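Local coordinates for 30S ribosomal protein S6 (Aquifex aeolicus, PDB 2J5A) that probably binds 16S ribosomal RNA together with protein bS18, as a structural component of the small ribosomal subunit, at residues 8-13 against 77-82; 27-32 against 44-49; 51-56 against 61-66; 85-88 against 94-97. All blocks are in the same frame, centred on the assembly; numbering follows the deposited sequence.

Interaction 1 of 4, residues 8-13 against 77-82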
loop_
_atom_site.group_PDB
_atom_site.type_symbol
_atom_site.label_atom_id
_atom_site.label_comp_id
_atom_site.label_asym_id
_atom_site.label_seq_id
_atom_site.Cartn_x
_atom_site.Cartn_y
_atom_site.Cartn_z
ATOM N N ARG A 8 10.180 1.273 13.130
ATOM C CA ARG A 8 10.604 0.801 11.802
ATOM C C ARG A 8 9.851 1.508 10.690
ATOM O O ARG A 8 8.725 1.975 10.895
ATOM C CB ARG A 8 10.398 -0.706 11.670
ATOM C CG ARG A 8 11.674 -1.543 11.739
ATOM C CD ARG A 8 11.868 -2.243 13.073
ATOM N NE ARG A 8 12.640 -3.483 12.917
ATOM C CZ ARG A 8 13.304 -4.111 13.896
ATOM N NH1 ARG A 8 13.329 -3.630 15.141
ATOM N NH2 ARG A 8 13.970 -5.234 13.616
ATOM N N TYR A 9 10.488 1.556 9.518
ATOM C CA TYR A 9 9.955 2.225 8.352
ATOM C C TYR A 9 9.616 1.201 7.252
ATOM O O TYR A 9 10.361 0.240 7.001
ATOM C CB TYR A 9 10.921 3.304 7.844
ATOM C CG TYR A 9 11.230 4.337 8.900
ATOM C CD1 TYR A 9 12.156 4.074 9.902
ATOM C CD2 TYR A 9 10.581 5.556 8.919
ATOM C CE1 TYR A 9 12.434 5.003 10.894
ATOM C CE2 TYR A 9 10.851 6.494 9.903
ATOM C CZ TYR A 9 11.783 6.209 10.889
ATOM O OH TYR A 9 12.063 7.131 11.879
ATOM N N TYR A 10 8.462 1.415 6.619
ATOM C CA TYR A 10 7.943 0.470 5.639
ATOM C C TYR A 10 7.381 1.208 4.450
ATOM O O TYR A 10 6.984 2.381 4.538
ATOM C CB TYR A 10 6.861 -0.417 6.254
ATOM C CG TYR A 10 7.292 -1.224 7.480
ATOM C CD1 TYR A 10 7.905 -2.463 7.339
ATOM C CD2 TYR A 10 7.070 -0.750 8.777
ATOM C CE1 TYR A 10 8.300 -3.207 8.453
ATOM C CE2 TYR A 10 7.446 -1.498 9.890
ATOM C CZ TYR A 10 8.074 -2.718 9.717
ATOM O OH TYR A 10 8.462 -3.477 10.811
ATOM N N GLU A 11 7.360 0.508 3.330
ATOM C CA GLU A 11 6.755 0.992 2.115
ATOM C C GLU A 11 5.829 -0.095 1.606
ATOM O O GLU A 11 6.214 -1.267 1.608
ATOM C CB GLU A 11 7.813 1.299 1.074
ATOM C CG GLU A 11 7.247 1.847 -0.204
ATOM C CD GLU A 11 8.322 2.354 -1.115
ATOM O OE1 GLU A 11 8.969 3.362 -0.761
ATOM O OE2 GLU A 11 8.520 1.748 -2.196
ATOM N N THR A 12 4.609 0.305 1.215
ATOM C CA THR A 12 3.592 -0.596 0.666
ATOM C C THR A 12 3.196 -0.089 -0.718
ATOM O O THR A 12 2.997 1.095 -0.914
ATOM C CB THR A 12 2.331 -0.638 1.561
ATOM O OG1 THR A 12 2.678 -1.132 2.856
ATOM C CG2 THR A 12 1.254 -1.494 0.979
ATOM N N VAL A 13 3.110 -1.000 -1.663
ATOM C CA VAL A 13 2.647 -0.723 -3.005
ATOM C C VAL A 13 1.581 -1.769 -3.285
ATOM O O VAL A 13 1.802 -2.952 -3.042
ATOM C CB VAL A 13 3.781 -0.866 -4.066
ATOM C CG1 VAL A 13 3.260 -0.603 -5.465
ATOM C CG2 VAL A 13 4.956 0.028 -3.761
ATOM N N GLN A 77 3.794 -6.267 13.879
ATOM C CA GLN A 77 2.849 -7.056 13.083
ATOM C C GLN A 77 2.114 -6.284 11.966
ATOM O O GLN A 77 1.363 -6.891 11.203
ATOM C CB GLN A 77 1.830 -7.733 14.013
ATOM C CG GLN A 77 2.309 -9.091 14.562
ATOM C CD GLN A 77 2.365 -10.180 13.475
ATOM O OE1 GLN A 77 1.402 -10.367 12.717
ATOM N NE2 GLN A 77 3.490 -10.894 13.402
ATOM N N LEU A 78 2.345 -4.975 11.843
ATOM C CA LEU A 78 1.577 -4.155 10.887
ATOM C C LEU A 78 1.759 -4.650 9.443
ATOM O O LEU A 78 0.781 -4.772 8.714
ATOM C CB LEU A 78 1.918 -2.666 11.004
ATOM C CG LEU A 78 0.692 -1.745 10.905
ATOM C CD1 LEU A 78 1.028 -0.306 11.271
ATOM C CD2 LEU A 78 0.045 -1.830 9.509
ATOM N N PRO A 79 3.009 -4.946 9.036
ATOM C CA PRO A 79 3.217 -5.494 7.684
ATOM C C PRO A 79 2.499 -6.822 7.424
ATOM O O PRO A 79 2.037 -7.065 6.315
ATOM C CB PRO A 79 4.740 -5.690 7.590
ATOM C CG PRO A 79 5.334 -4.989 8.755
ATOM C CD PRO A 79 4.270 -4.773 9.779
ATOM N N ASN A 80 2.451 -7.685 8.433
ATOM C CA ASN A 80 1.693 -8.933 8.349
ATOM C C ASN A 80 0.200 -8.642 8.180
ATOM O O ASN A 80 -0.478 -9.219 7.348
ATOM C CB ASN A 80 1.885 -9.741 9.628
ATOM C CG ASN A 80 2.038 -11.205 9.358
ATOM O OD1 ASN A 80 2.963 -11.629 8.644
ATOM N ND2 ASN A 80 1.123 -12.011 9.932
ATOM N N GLU A 81 -0.276 -7.742 9.012
ATOM C CA GLU A 81 -1.662 -7.339 9.042
ATOM C C GLU A 81 -2.114 -6.785 7.697
ATOM O O GLU A 81 -3.159 -7.158 7.177
ATOM C CB GLU A 81 -1.819 -6.261 10.098
ATOM C CG GLU A 81 -3.119 -6.295 10.798
ATOM C CD GLU A 81 -3.222 -7.465 11.751
ATOM O OE1 GLU A 81 -2.246 -7.730 12.477
ATOM O OE2 GLU A 81 -4.286 -8.100 11.782
ATOM N N LEU A 82 -1.290 -5.888 7.151
ATOM C CA LEU A 82 -1.599 -5.111 5.967
ATOM C C LEU A 82 -1.634 -6.060 4.795
ATOM O O LEU A 82 -2.521 -6.014 3.939
ATOM C CB LEU A 82 -0.511 -4.051 5.779
ATOM C CG LEU A 82 -0.651 -2.976 4.732
ATOM C CD1 LEU A 82 -2.032 -2.318 4.736
ATOM C CD2 LEU A 82 0.455 -1.949 4.979
#
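Y10 of strand 8-16 and P79 in the first turn of helix 78-88 mark the closest backbone approach of the two segments, with CA atoms 7.9 Å apart. This is the spacing of a helix laid over a sheet, joined by side chains and without a hydrogen bond across. The extended strand alternates its residues, and Y10 and T12 point toward the helix. The helix answers with P79 and, one turn later, L82. Within the helix, L82 N bonds to L78 O.

The tyrosine has its CG anti to the carbonyl carbon (chi1 -58°), which swings the ring along the strand and under the proline. P79 CG sits over one face, displaced toward the rim, 3.8 Å from the ring centroid and 25° off the normal, as a CH-pi contact. Its nearest ring atom is Y10 CE1 at 3.5 Å, and the two side chains cross at about a right angle. F71, on the neighbouring strand 63-73, also meets the Y10 ring.

Farther along, T12 and L82 reach for each other tip to tip, L82 CD2 coming within 3.2 Å of T12 OG1. That hydroxyl is hydrogen-bonded to N97 OD1 on strand 92-100, and V32, F35 and I36 of helix 22-38 pack on L82. The contact is therefore an apolar seam of the split beta-alpha-beta fold, in which a buried hydroxyl finds its hydrogen-bond partner in a side chain of the next strand while a leucine methyl packs against it.

Interaction 2 of 4, residues 27-32 against 44-49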
loop_
_atom_site.group_PDB
_atom_site.type_symbol
_atom_site.label_atom_id
_atom_site.label_comp_id
_atom_site.label_asym_id
_atom_site.label_seq_id
_atom_site.Cartn_x
_atom_site.Cartn_y
_atom_site.Cartn_z
ATOM N N LYS A 27 -10.990 6.206 -2.862
ATOM C CA LYS A 27 -11.569 5.772 -1.585
ATOM C C LYS A 27 -10.805 4.573 -1.000
ATOM O O LYS A 27 -10.448 4.575 0.174
ATOM C CB LYS A 27 -13.053 5.426 -1.789
ATOM C CG LYS A 27 -13.825 5.016 -0.522
ATOM C CD LYS A 27 -14.233 6.198 0.333
ATOM C CE LYS A 27 -14.625 5.758 1.769
ATOM N NZ LYS A 27 -15.555 6.751 2.448
ATOM N N LYS A 28 -10.569 3.557 -1.827
ATOM C CA LYS A 28 -9.699 2.436 -1.473
ATOM C C LYS A 28 -8.351 2.879 -0.876
ATOM O O LYS A 28 -7.948 2.400 0.169
ATOM C CB LYS A 28 -9.437 1.561 -2.688
ATOM C CG LYS A 28 -8.717 0.263 -2.359
ATOM C CD LYS A 28 -9.598 -0.958 -2.501
ATOM C CE LYS A 28 -10.449 -1.217 -1.270
ATOM N NZ LYS A 28 -11.262 -2.472 -1.495
ATOM N N PHE A 29 -7.676 3.800 -1.538
ATOM C CA PHE A 29 -6.429 4.350 -1.020
ATOM C C PHE A 29 -6.578 4.977 0.369
ATOM O O PHE A 29 -5.760 4.716 1.257
ATOM C CB PHE A 29 -5.878 5.383 -1.993
ATOM C CG PHE A 29 -4.465 5.808 -1.717
ATOM C CD1 PHE A 29 -3.552 4.955 -1.082
ATOM C CD2 PHE A 29 -4.021 7.031 -2.156
ATOM C CE1 PHE A 29 -2.260 5.340 -0.870
ATOM C CE2 PHE A 29 -2.708 7.409 -1.964
ATOM C CZ PHE A 29 -1.833 6.565 -1.316
ATOM N N GLU A 30 -7.610 5.807 0.551
ATOM C CA GLU A 30 -7.889 6.411 1.859
ATOM C C GLU A 30 -8.169 5.334 2.902
ATOM O O GLU A 30 -7.756 5.449 4.041
ATOM C CB GLU A 30 -9.074 7.398 1.804
ATOM C CG GLU A 30 -8.851 8.674 0.963
ATOM C CD GLU A 30 -7.550 9.410 1.260
ATOM O OE1 GLU A 30 -7.227 9.593 2.465
ATOM O OE2 GLU A 30 -6.842 9.813 0.294
ATOM N N GLN A 31 -8.880 4.296 2.501
ATOM C CA GLN A 31 -9.176 3.177 3.384
ATOM C C GLN A 31 -7.944 2.386 3.815
ATOM O O GLN A 31 -7.885 1.922 4.948
ATOM C CB GLN A 31 -10.194 2.241 2.732
ATOM C CG GLN A 31 -11.620 2.794 2.848
ATOM C CD GLN A 31 -12.656 2.031 2.035
ATOM O OE1 GLN A 31 -12.385 0.946 1.478
ATOM N NE2 GLN A 31 -13.866 2.604 1.960
ATOM N N VAL A 32 -6.975 2.231 2.919
ATOM C CA VAL A 32 -5.735 1.569 3.260
ATOM C C VAL A 32 -4.941 2.421 4.249
ATOM O O VAL A 32 -4.434 1.912 5.244
ATOM C CB VAL A 32 -4.917 1.241 2.014
ATOM C CG1 VAL A 32 -3.480 0.752 2.403
ATOM C CG2 VAL A 32 -5.683 0.202 1.172
ATOM N N LEU A 44 3.922 8.712 6.199
ATOM C CA LEU A 44 5.004 9.649 5.920
ATOM C C LEU A 44 5.002 10.165 4.494
ATOM O O LEU A 44 5.558 11.222 4.217
ATOM C CB LEU A 44 6.354 8.970 6.167
ATOM C CG LEU A 44 6.582 8.340 7.545
ATOM C CD1 LEU A 44 7.943 7.706 7.558
ATOM C CD2 LEU A 44 6.463 9.370 8.671
ATOM N N TYR A 45 4.414 9.406 3.579
ATOM C CA TYR A 45 4.542 9.705 2.171
ATOM C C TYR A 45 3.579 8.847 1.365
ATOM O O TYR A 45 3.166 7.766 1.811
ATOM C CB TYR A 45 5.980 9.444 1.728
ATOM C CG TYR A 45 6.252 9.789 0.295
ATOM C CD1 TYR A 45 6.344 11.113 -0.118
ATOM C CD2 TYR A 45 6.385 8.797 -0.655
ATOM C CE1 TYR A 45 6.592 11.427 -1.436
ATOM C CE2 TYR A 45 6.635 9.099 -1.971
ATOM C CZ TYR A 45 6.744 10.408 -2.357
ATOM O OH TYR A 45 7.000 10.689 -3.679
ATOM N N GLU A 46 3.210 9.349 0.192
ATOM C CA GLU A 46 2.278 8.669 -0.673
ATOM C C GLU A 46 2.415 9.141 -2.104
ATOM O O GLU A 46 2.689 10.312 -2.342
ATOM C CB GLU A 46 0.841 8.847 -0.161
ATOM C CG GLU A 46 0.212 10.228 -0.334
ATOM C CD GLU A 46 -1.094 10.365 0.457
ATOM O OE1 GLU A 46 -1.029 10.641 1.671
ATOM O OE2 GLU A 46 -2.183 10.166 -0.121
ATOM N N GLU A 47 2.245 8.204 -3.043
ATOM C CA GLU A 47 2.269 8.460 -4.485
ATOM C C GLU A 47 1.073 7.730 -5.131
ATOM O O GLU A 47 0.769 6.573 -4.787
ATOM C CB GLU A 47 3.584 7.938 -5.107
ATOM C CG GLU A 47 4.754 8.925 -5.078
ATOM C CD GLU A 47 6.117 8.309 -5.371
ATOM O OE1 GLU A 47 6.245 7.069 -5.559
ATOM O OE2 GLU A 47 7.098 9.087 -5.396
ATOM N N ASP A 48 0.424 8.412 -6.073
ATOM C CA ASP A 48 -0.543 7.809 -6.959
ATOM C C ASP A 48 0.149 7.619 -8.288
ATOM O O ASP A 48 0.637 8.571 -8.868
ATOM C CB ASP A 48 -1.732 8.730 -7.125
ATOM C CG ASP A 48 -2.870 8.098 -7.890
ATOM O OD1 ASP A 48 -2.667 7.121 -8.658
ATOM O OD2 ASP A 48 -3.985 8.617 -7.716
ATOM N N TRP A 49 0.217 6.384 -8.758
ATOM C CA TRP A 49 0.913 6.067 -9.988
ATOM C C TRP A 49 -0.064 5.872 -11.132
ATOM O O TRP A 49 0.349 5.560 -12.242
ATOM C CB TRP A 49 1.795 4.816 -9.789
ATOM C CG TRP A 49 3.050 5.184 -9.125
ATOM C CD1 TRP A 49 3.257 5.328 -7.782
ATOM C CD2 TRP A 49 4.278 5.547 -9.761
ATOM N NE1 TRP A 49 4.532 5.750 -7.544
ATOM C CE2 TRP A 49 5.188 5.890 -8.740
ATOM C CE3 TRP A 49 4.696 5.624 -11.098
ATOM C CZ2 TRP A 49 6.488 6.286 -9.005
ATOM C CZ3 TRP A 49 5.986 6.025 -11.358
ATOM C CH2 TRP A 49 6.868 6.348 -10.317
#
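F29 and E46 meet where helix 22-38 packs on strand 41-53, an edge strand of the four-stranded antiparallel sheet in this ferredoxin-like fold. Ring and carboxylate stand nearly upright to each other, their planes 78° apart. With CG anti to the backbone N (chi1 -168°), F29 extends its ring from the helix toward the strand, and its CE2 lies 3.4 Å from E46 OE2. The aliphatic root of the glutamate joins in, E46 CB being 3.7 Å from F29 CZ. F67 stacks on the same phenylalanine, which also makes a cation-pi contact with K33. Replacing F29 by an alanine is likely to open a gap between helix and strand and to leave F67 and K33 without their aromatic partner.

E46 OE2 forms a salt bridge with K33, and this lysine pairs with E30 as well, which probably offsets the repulsion between the two acids. The CB of E47 points away from the helix, and its OE1 accepts a hydrogen bond from W49 NE1 at 2.9 Å, met from above the carboxylate plane.

Interaction 3 of 4, residues 51-56 against 61-66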
loop_
_atom_site.group_PDB
_atom_site.type_symbol
_atom_site.label_atom_id
_atom_site.label_comp_id
_atom_site.label_asym_id
_atom_site.label_seq_id
_atom_site.Cartn_x
_atom_site.Cartn_y
_atom_site.Cartn_z
ATOM N N MET A 51 -3.072 4.469 -13.686
ATOM C CA MET A 51 -3.295 3.206 -14.392
ATOM C C MET A 51 -2.006 2.764 -15.056
ATOM O O MET A 51 -1.332 3.566 -15.718
ATOM C CB MET A 51 -4.403 3.358 -15.449
ATOM C CG MET A 51 -5.749 3.817 -14.899
ATOM S SD MET A 51 -6.402 2.775 -13.550
ATOM C CE MET A 51 -6.536 1.165 -14.321
ATOM N N ARG A 52 -1.646 1.505 -14.856
ATOM C CA ARG A 52 -0.439 0.947 -15.438
ATOM C C ARG A 52 -0.737 -0.395 -16.057
ATOM O O ARG A 52 -1.534 -1.162 -15.528
ATOM C CB ARG A 52 0.644 0.752 -14.389
ATOM C CG ARG A 52 1.236 2.026 -13.894
ATOM C CD ARG A 52 2.217 1.781 -12.762
ATOM N NE ARG A 52 3.493 1.228 -13.217
ATOM C CZ ARG A 52 4.465 1.939 -13.782
ATOM N NH1 ARG A 52 4.317 3.250 -13.992
ATOM N NH2 ARG A 52 5.595 1.339 -14.150
ATOM N N GLN A 53 -0.061 -0.682 -17.161
ATOM C CA GLN A 53 -0.154 -1.974 -17.794
ATOM C C GLN A 53 0.566 -2.967 -16.898
ATOM O O GLN A 53 1.625 -2.674 -16.354
ATOM C CB GLN A 53 0.456 -1.947 -19.209
ATOM C CG GLN A 53 -0.362 -2.710 -20.245
ATOM C CD GLN A 53 0.225 -2.622 -21.656
ATOM O OE1 GLN A 53 1.262 -3.229 -21.952
ATOM N NE2 GLN A 53 -0.436 -1.867 -22.529
ATOM N N LEU A 54 -0.039 -4.128 -16.701
ATOM C CA LEU A 54 0.574 -5.176 -15.918
ATOM C C LEU A 54 1.545 -5.940 -16.805
ATOM O O LEU A 54 1.322 -6.071 -18.002
ATOM C CB LEU A 54 -0.496 -6.113 -15.357
ATOM C CG LEU A 54 -1.467 -5.488 -14.350
ATOM C CD1 LEU A 54 -2.694 -6.370 -14.173
ATOM C CD2 LEU A 54 -0.760 -5.248 -13.022
ATOM N N ALA A 55 2.634 -6.420 -16.211
ATOM C CA ALA A 55 3.635 -7.205 -16.932
ATOM C C ALA A 55 2.994 -8.490 -17.434
ATOM O O ALA A 55 3.205 -8.884 -18.575
ATOM C CB ALA A 55 4.837 -7.523 -16.026
ATOM N N TYR A 56 2.213 -9.131 -16.564
ATOM C CA TYR A 56 1.403 -10.296 -16.929
ATOM C C TYR A 56 0.027 -10.169 -16.259
ATOM O O TYR A 56 -0.106 -9.495 -15.232
ATOM C CB TYR A 56 2.141 -11.595 -16.557
ATOM C CG TYR A 56 3.463 -11.742 -17.307
ATOM C CD1 TYR A 56 3.484 -11.815 -18.704
ATOM C CD2 TYR A 56 4.687 -11.772 -16.631
ATOM C CE1 TYR A 56 4.693 -11.924 -19.420
ATOM C CE2 TYR A 56 5.902 -11.881 -17.332
ATOM C CZ TYR A 56 5.898 -11.964 -18.728
ATOM O OH TYR A 56 7.091 -12.076 -19.431
ATOM N N PHE A 61 -7.001 -9.454 -15.943
ATOM C CA PHE A 61 -6.834 -8.012 -16.067
ATOM C C PHE A 61 -5.457 -7.739 -16.613
ATOM O O PHE A 61 -4.518 -8.429 -16.278
ATOM C CB PHE A 61 -7.002 -7.335 -14.712
ATOM C CG PHE A 61 -8.392 -7.411 -14.176
ATOM C CD1 PHE A 61 -9.426 -6.757 -14.826
ATOM C CD2 PHE A 61 -8.675 -8.131 -13.025
ATOM C CE1 PHE A 61 -10.724 -6.815 -14.341
ATOM C CE2 PHE A 61 -9.965 -8.204 -12.533
ATOM C CZ PHE A 61 -10.996 -7.544 -13.189
ATOM N N ASN A 62 -5.352 -6.736 -17.477
ATOM C CA ASN A 62 -4.085 -6.369 -18.115
ATOM C C ASN A 62 -3.569 -5.039 -17.623
ATOM O O ASN A 62 -2.450 -4.670 -17.943
ATOM C CB ASN A 62 -4.267 -6.257 -19.636
ATOM C CG ASN A 62 -4.719 -7.552 -20.267
ATOM O OD1 ASN A 62 -4.180 -8.624 -19.972
ATOM N ND2 ASN A 62 -5.708 -7.461 -21.157
ATOM N N ASN A 63 -4.412 -4.301 -16.900
ATOM C CA ASN A 63 -4.050 -2.999 -16.341
ATOM C C ASN A 63 -4.467 -2.982 -14.870
ATOM O O ASN A 63 -5.254 -3.826 -14.439
ATOM C CB ASN A 63 -4.773 -1.865 -17.091
ATOM C CG ASN A 63 -4.419 -1.806 -18.571
ATOM O OD1 ASN A 63 -3.367 -1.249 -18.970
ATOM N ND2 ASN A 63 -5.284 -2.386 -19.403
ATOM N N ALA A 64 -3.960 -2.019 -14.109
ATOM C CA ALA A 64 -4.377 -1.851 -12.709
ATOM C C ALA A 64 -4.005 -0.477 -12.177
ATOM O O ALA A 64 -3.120 0.168 -12.708
ATOM C CB ALA A 64 -3.751 -2.948 -11.836
ATOM N N ARG A 65 -4.677 -0.048 -11.114
ATOM C CA ARG A 65 -4.376 1.225 -10.472
ATOM C C ARG A 65 -3.374 1.050 -9.304
ATOM O O ARG A 65 -3.676 0.374 -8.308
ATOM C CB ARG A 65 -5.666 1.875 -9.964
ATOM C CG ARG A 65 -5.438 3.188 -9.228
ATOM C CD ARG A 65 -4.717 4.217 -10.091
ATOM N NE ARG A 65 -4.949 5.551 -9.562
ATOM C CZ ARG A 65 -6.044 6.275 -9.802
ATOM N NH1 ARG A 65 -7.011 5.816 -10.581
ATOM N NH2 ARG A 65 -6.157 7.475 -9.261
ATOM N N TYR A 66 -2.213 1.698 -9.427
ATOM C CA TYR A 66 -1.130 1.566 -8.472
ATOM C C TYR A 66 -1.051 2.739 -7.541
ATOM O O TYR A 66 -1.001 3.882 -7.987
ATOM C CB TYR A 66 0.222 1.430 -9.186
ATOM C CG TYR A 66 0.558 0.028 -9.652
ATOM C CD1 TYR A 66 0.169 -0.412 -10.901
ATOM C CD2 TYR A 66 1.276 -0.835 -8.858
ATOM C CE1 TYR A 66 0.471 -1.689 -11.352
ATOM C CE2 TYR A 66 1.595 -2.112 -9.297
ATOM C CZ TYR A 66 1.186 -2.523 -10.553
ATOM O OH TYR A 66 1.490 -3.772 -11.011
HETATM O O HOH W 1 2.570 -2.860 -13.660
#
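N62 O accepts the shortest hydrogen bond between residues 51-56 and 61-66 in this part of the beta hairpin, from L54 N at 2.8 Å and an almost straight 174°. The donor stands above the carbonyl plane, and Q53 CA adds a weaker CA-H...O contact to the same oxygen. Deeper in the antiparallel pairing of strands 41-53 and 63-73, R52 and A64 form a hydrogen-bonded pair, with R52 N to A64 O and A64 N to R52 O both 2.9 Å. They are flanked by the non-hydrogen-bonded pairs M51 with R65 and Q53 with N63.

The side chains divide between the two faces. On that of M51 and R65, the methionine sulfur SD rests 3.8 Å from R65 CB, and the arginine's charged end is engaged by E22 and D48. On the other, R52 has CG anti to the carbonyl carbon (chi1 -71°) and runs on extended to CD, which meets Y66 CD1 at 3.5 Å; the bend at chi3 then turns the guanidinium, whose plane stands 88° to the ring. L54 slots in beside them: its CD2 lies near A64 CB and 3.4 Å from Y66 OH. That hydroxyl is hydrogen-bonded to R94 on strand 92-100, and a water 3.0 Å from Y66 OH donates to Q53 O.

Interaction 4 of 4, residues 85-88 against 94-97. With NA (sodium ion), chain B.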
loop_
_atom_site.group_PDB
_atom_site.type_symbol
_atom_site.label_atom_id
_atom_site.label_comp_id
_atom_site.label_asym_id
_atom_site.label_seq_id
_atom_site.Cartn_x
_atom_site.Cartn_y
_atom_site.Cartn_z
ATOM N N GLN A 85 -4.880 -8.112 5.035
ATOM C CA GLN A 85 -5.958 -7.213 4.604
ATOM C C GLN A 85 -5.971 -6.991 3.080
ATOM O O GLN A 85 -7.033 -7.011 2.450
ATOM C CB GLN A 85 -5.801 -5.882 5.312
ATOM C CG GLN A 85 -6.949 -4.912 5.104
ATOM C CD GLN A 85 -8.134 -5.173 6.035
ATOM O OE1 GLN A 85 -8.322 -6.287 6.560
ATOM N NE2 GLN A 85 -8.953 -4.142 6.223
ATOM N N LEU A 86 -4.802 -6.781 2.479
ATOM C CA LEU A 86 -4.761 -6.534 1.041
ATOM C C LEU A 86 -4.972 -7.835 0.269
ATOM O O LEU A 86 -5.579 -7.823 -0.799
ATOM C CB LEU A 86 -3.470 -5.826 0.622
ATOM C CG LEU A 86 -3.115 -4.455 1.258
ATOM C CD1 LEU A 86 -1.711 -4.081 0.853
ATOM C CD2 LEU A 86 -4.081 -3.343 0.893
ATOM N N LYS A 87 -4.462 -8.944 0.804
ATOM C CA LYS A 87 -4.737 -10.282 0.279
ATOM C C LYS A 87 -6.260 -10.543 0.170
ATOM O O LYS A 87 -6.774 -10.783 -0.929
ATOM C CB LYS A 87 -4.077 -11.364 1.146
ATOM C CG LYS A 87 -4.045 -12.752 0.505
ATOM C CD LYS A 87 -3.609 -13.915 1.442
ATOM C CE LYS A 87 -2.521 -13.563 2.477
ATOM N NZ LYS A 87 -1.566 -14.678 2.755
ATOM N N ILE A 88 -6.981 -10.451 1.279
ATOM C CA ILE A 88 -8.391 -10.815 1.265
ATOM C C ILE A 88 -9.290 -9.792 0.545
ATOM O O ILE A 88 -10.347 -10.174 0.037
ATOM C CB ILE A 88 -8.937 -11.159 2.691
ATOM C CG1 ILE A 88 -9.056 -9.911 3.570
ATOM C CG2 ILE A 88 -8.026 -12.194 3.340
ATOM C CD1 ILE A 88 -9.703 -10.159 4.905
ATOM N N ARG A 94 -2.930 -6.967 -6.277
ATOM C CA ARG A 94 -1.510 -7.065 -6.074
ATOM C C ARG A 94 -1.090 -6.181 -4.890
ATOM O O ARG A 94 -1.580 -5.065 -4.728
ATOM C CB ARG A 94 -0.776 -6.672 -7.352
ATOM C CG ARG A 94 0.590 -7.247 -7.377
ATOM C CD ARG A 94 1.368 -6.795 -8.551
ATOM N NE ARG A 94 2.734 -7.260 -8.417
ATOM C CZ ARG A 94 3.771 -6.766 -9.091
ATOM N NH1 ARG A 94 3.619 -5.779 -9.965
ATOM N NH2 ARG A 94 4.975 -7.268 -8.881
ATOM N N TRP A 95 -0.209 -6.712 -4.048
ATOM C CA TRP A 95 0.232 -6.020 -2.838
ATOM C C TRP A 95 1.694 -6.378 -2.569
ATOM O O TRP A 95 2.116 -7.502 -2.827
ATOM C CB TRP A 95 -0.698 -6.334 -1.643
ATOM C CG TRP A 95 -0.834 -7.772 -1.329
ATOM C CD1 TRP A 95 -0.194 -8.448 -0.341
ATOM C CD2 TRP A 95 -1.634 -8.738 -2.029
ATOM N NE1 TRP A 95 -0.549 -9.774 -0.370
ATOM C CE2 TRP A 95 -1.431 -9.978 -1.399
ATOM C CE3 TRP A 95 -2.509 -8.670 -3.119
ATOM C CZ2 TRP A 95 -2.048 -11.142 -1.826
ATOM C CZ3 TRP A 95 -3.148 -9.845 -3.546
ATOM C CH2 TRP A 95 -2.915 -11.057 -2.898
ATOM N N LEU A 96 2.473 -5.403 -2.124
ATOM C CA LEU A 96 3.901 -5.586 -1.876
ATOM C C LEU A 96 4.310 -4.733 -0.675
ATOM O O LEU A 96 4.037 -3.536 -0.630
ATOM C CB LEU A 96 4.729 -5.146 -3.067
ATOM C CG LEU A 96 4.336 -5.640 -4.459
ATOM C CD1 LEU A 96 4.989 -4.740 -5.484
ATOM C CD2 LEU A 96 4.719 -7.119 -4.681
ATOM N N ASN A 97 4.965 -5.362 0.289
ATOM C CA ASN A 97 5.438 -4.684 1.472
ATOM C C ASN A 97 6.949 -4.817 1.616
ATOM O O ASN A 97 7.532 -5.899 1.487
ATOM C CB ASN A 97 4.678 -5.200 2.681
ATOM C CG ASN A 97 3.181 -4.935 2.560
ATOM O OD1 ASN A 97 2.699 -3.827 2.854
ATOM N ND2 ASN A 97 2.427 -5.971 2.202
HETATM NA NA NA B . -6.602 -8.906 -2.618
HETATM O O HOH W 2 -7.028 -10.619 -3.806
#
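Helix-on-sheet packing joins L86 and K87, in the last turn of helix 78-88, to W95 on edge strand 92-100, the strand that follows in the chain. The indole lies under the helix backbone: K87 CA is 3.7 Å from the centroid of its six-membered ring and 19° off the normal, a CH-pi contact over the face. K87 CG continues along the ring, 3.5 Å from W95 CZ2, before the rest of the lysine turns off. L86 and W95 run alongside one another with opposite sense, L86 CD1 reaching W95 CB at 3.5 Å. The tryptophan's CG lies between its backbone N and carbonyl carbon (chi1 57°), which turns the ring face toward K87 CA.

Here the chain binds a sodium ion. L86 O and K87 O coordinate it at 2.4 and 2.5 Å, a water is a further ligand, and D89 O and V92 O complete the site. W95 CZ3 is 3.7 Å from the sodium. With a serine in place of W95, the face beneath K87 CA would be gone, and this flank of the sodium site is likely to be less shielded. The last carbonyls of a helix lack an i+4 N-H partner within it; here L86 O and K87 O turn to sodium instead, at the turn joining the second helix to the last strand of a ferredoxin-like fold.

From the N terminus, strand 8-16 opens the longest loop, which interaction 1 closes only when helix 78-88 comes to lie over it. Two shorter closures nest inside that loop, one after the other: interaction 2 returns the chain from helix 22-38 to strand 41-53, and interaction 3 pairs that strand with 63-73. Interaction 4 follows in series, a short closure from the end of helix 78-88 to strand 92-100. No closure crosses another. V32 is one point where the helices meet, packing on both L82 and L86. On the sheet, a D48-R65 salt bridge couples interactions 2 and 3, while V13 O and L96 N link interactions 1 and 4.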